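Ornithine carbamoyltransferase (Campylobacter jejuni subsp. jejuni, PDB 3TPF) catalyses the reversible transfer of the carbamoyl group from carbamoyl phosphate to L-ornithine, giving L-citrulline for arginine biosynthesis. Local coordinates at residues E14-L19 against A167-E172. Residues are numbered along the deposited sequence; the frame is centred on the assembly and turned at random.
Sequences EEILSL and AILGFE
Leu-169 is the bump of this contact, and Ile-16 and Leu-17, adjacent on one helix, form the hollow that receives it. Leu-169 CD2 settles into the notch between them, 3.7 Å from Leu-17 CG and equally near Leu-17 CD2, with Ile-16 CG2 forming the adjoining wall, 4.1 Å from Leu-169 CD2. One branch of one leucine thus serves both neighbours, its side chain slanting across each. Ile-16 is forked to match. With CG1 beside the backbone N and anti to the carbonyl carbon (chi1 -75°), CG2 is left anti to the N and turns to Leu-169, whereas the longer arm carries CD1 on to Ile-168, ending 4.0 Å from Ile-168 CG2 with CD1 of Ile-168 scarcely farther; the two isoleucines meet at about a right angle. No hydrogen bond spans the segments, so apolar fit alone joins them directly. The contact is one place where the two domains of this carbamoyltransferase meet: helix 13-28 of the carbamoyl-phosphate domain meets the C-terminal end of helix 157-169 of the Rossmann-like ornithine domain, and Leu-133 of helix 126-138 touches both Ile-16 and Leu-169, while Leu-19 packs on helix 279-302.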
loop_
_atom_site.group_PDB
_atom_site.type_symbol
_atom_site.label_atom_id
_atom_site.label_comp_id
_atom_site.label_asym_id
_atom_site.label_seq_id
_atom_site.Cartn_x
_atom_site.Cartn_y
_atom_site.Cartn_z
ATOM N N GLU B 14 17.133 -30.571 -11.179
ATOM C CA GLU B 14 16.000 -31.244 -10.540
ATOM C C GLU B 14 15.168 -30.271 -9.696
ATOM O O GLU B 14 13.956 -30.279 -9.718
ATOM C CB GLU B 14 16.493 -32.372 -9.658
ATOM C CG GLU B 14 17.051 -33.560 -10.417
ATOM C CD GLU B 14 18.516 -33.400 -10.897
ATOM O OE1 GLU B 14 19.337 -32.633 -10.274
ATOM O OE2 GLU B 14 18.838 -34.091 -11.916
ATOM N N GLU B 15 15.844 -29.458 -8.929
ATOM C CA GLU B 15 15.152 -28.470 -8.172
ATOM C C GLU B 15 14.313 -27.524 -9.067
ATOM O O GLU B 15 13.192 -27.193 -8.730
ATOM C CB GLU B 15 16.133 -27.702 -7.285
ATOM C CG GLU B 15 16.526 -28.522 -6.066
ATOM C CD GLU B 15 17.660 -27.926 -5.253
ATOM O OE1 GLU B 15 18.635 -27.403 -5.856
ATOM O OE2 GLU B 15 17.564 -27.985 -4.003
ATOM N N ILE B 16 14.895 -27.016 -10.138
ATOM C CA ILE B 16 14.199 -26.005 -10.955
ATOM C C ILE B 16 13.005 -26.699 -11.598
ATOM O O ILE B 16 11.914 -26.186 -11.604
ATOM C CB ILE B 16 15.072 -25.419 -12.062
ATOM C CG1 ILE B 16 16.060 -24.447 -11.465
ATOM C CG2 ILE B 16 14.243 -24.743 -13.122
ATOM C CD1 ILE B 16 17.411 -24.438 -12.184
ATOM N N LEU B 17 13.221 -27.887 -12.125
ATOM C CA LEU B 17 12.144 -28.587 -12.798
ATOM C C LEU B 17 10.998 -28.926 -11.818
ATOM O O LEU B 17 9.815 -28.950 -12.193
ATOM C CB LEU B 17 12.608 -29.874 -13.530
ATOM C CG LEU B 17 13.387 -29.672 -14.849
ATOM C CD1 LEU B 17 13.815 -31.013 -15.406
ATOM C CD2 LEU B 17 12.632 -28.821 -15.863
ATOM N N SER B 18 11.327 -29.136 -10.565
ATOM C CA SER B 18 10.284 -29.506 -9.647
ATOM C C SER B 18 9.481 -28.257 -9.240
ATOM O O SER B 18 8.336 -28.382 -8.846
ATOM C CB SER B 18 10.855 -30.217 -8.431
ATOM O OG SER B 18 11.043 -29.215 -7.457
ATOM N N LEU B 19 10.105 -27.092 -9.298
ATOM C CA LEU B 19 9.410 -25.842 -9.081
ATOM C C LEU B 19 8.363 -25.604 -10.177
ATOM O O LEU B 19 7.187 -25.309 -9.946
ATOM C CB LEU B 19 10.377 -24.671 -9.064
ATOM C CG LEU B 19 11.157 -24.337 -7.766
ATOM C CD1 LEU B 19 12.069 -23.132 -7.958
ATOM C CD2 LEU B 19 10.187 -24.113 -6.608
ATOM N N ALA B 167 21.906 -23.546 -19.198
ATOM C CA ALA B 167 23.117 -24.237 -18.837
ATOM C C ALA B 167 22.822 -25.347 -17.837
ATOM O O ALA B 167 23.425 -26.477 -17.927
ATOM C CB ALA B 167 24.126 -23.253 -18.219
ATOM N N ILE B 168 21.948 -25.043 -16.890
ATOM C CA ILE B 168 21.647 -26.008 -15.839
ATOM C C ILE B 168 20.775 -27.098 -16.398
ATOM O O ILE B 168 21.020 -28.292 -16.191
ATOM C CB ILE B 168 20.984 -25.379 -14.607
ATOM C CG1 ILE B 168 21.970 -24.444 -13.890
ATOM C CG2 ILE B 168 20.570 -26.472 -13.643
ATOM C CD1 ILE B 168 21.424 -23.523 -12.841
ATOM N N LEU B 169 19.790 -26.680 -17.185
ATOM C CA LEU B 169 18.726 -27.588 -17.580
ATOM C C LEU B 169 19.107 -28.521 -18.695
ATOM O O LEU B 169 18.501 -29.582 -18.858
ATOM C CB LEU B 169 17.515 -26.804 -17.949
ATOM C CG LEU B 169 16.648 -26.226 -16.796
ATOM C CD1 LEU B 169 15.535 -25.465 -17.510
ATOM C CD2 LEU B 169 16.009 -27.246 -15.857
ATOM N N GLY B 170 20.125 -28.125 -19.461
ATOM C CA GLY B 170 20.585 -28.895 -20.635
ATOM C C GLY B 170 19.968 -28.472 -21.980
ATOM O O GLY B 170 19.968 -29.225 -22.967
ATOM N N PHE B 171 19.481 -27.252 -22.026
ATOM C CA PHE B 171 18.802 -26.736 -23.193
ATOM C C PHE B 171 19.798 -26.391 -24.254
ATOM O O PHE B 171 21.004 -26.308 -24.020
ATOM C CB PHE B 171 18.041 -25.433 -22.871
ATOM C CG PHE B 171 16.735 -25.624 -22.167
ATOM C CD1 PHE B 171 16.374 -26.852 -21.627
ATOM C CD2 PHE B 171 15.875 -24.545 -22.017
ATOM C CE1 PHE B 171 15.178 -26.987 -20.951
ATOM C CE2 PHE B 171 14.670 -24.696 -21.380
ATOM C CZ PHE B 171 14.316 -25.919 -20.848
ATOM N N GLU B 172 19.255 -26.207 -25.447
ATOM C CA GLU B 172 20.071 -25.780 -26.582
ATOM C C GLU B 172 19.722 -24.359 -26.748
ATOM O O GLU B 172 18.577 -24.049 -27.024
ATOM C CB GLU B 172 19.724 -26.559 -27.827
ATOM C CG GLU B 172 20.444 -26.083 -29.069
ATOM C CD GLU B 172 20.192 -26.975 -30.293
ATOM O OE1 GLU B 172 19.729 -28.144 -30.136
ATOM O OE2 GLU B 172 20.493 -26.483 -31.398
#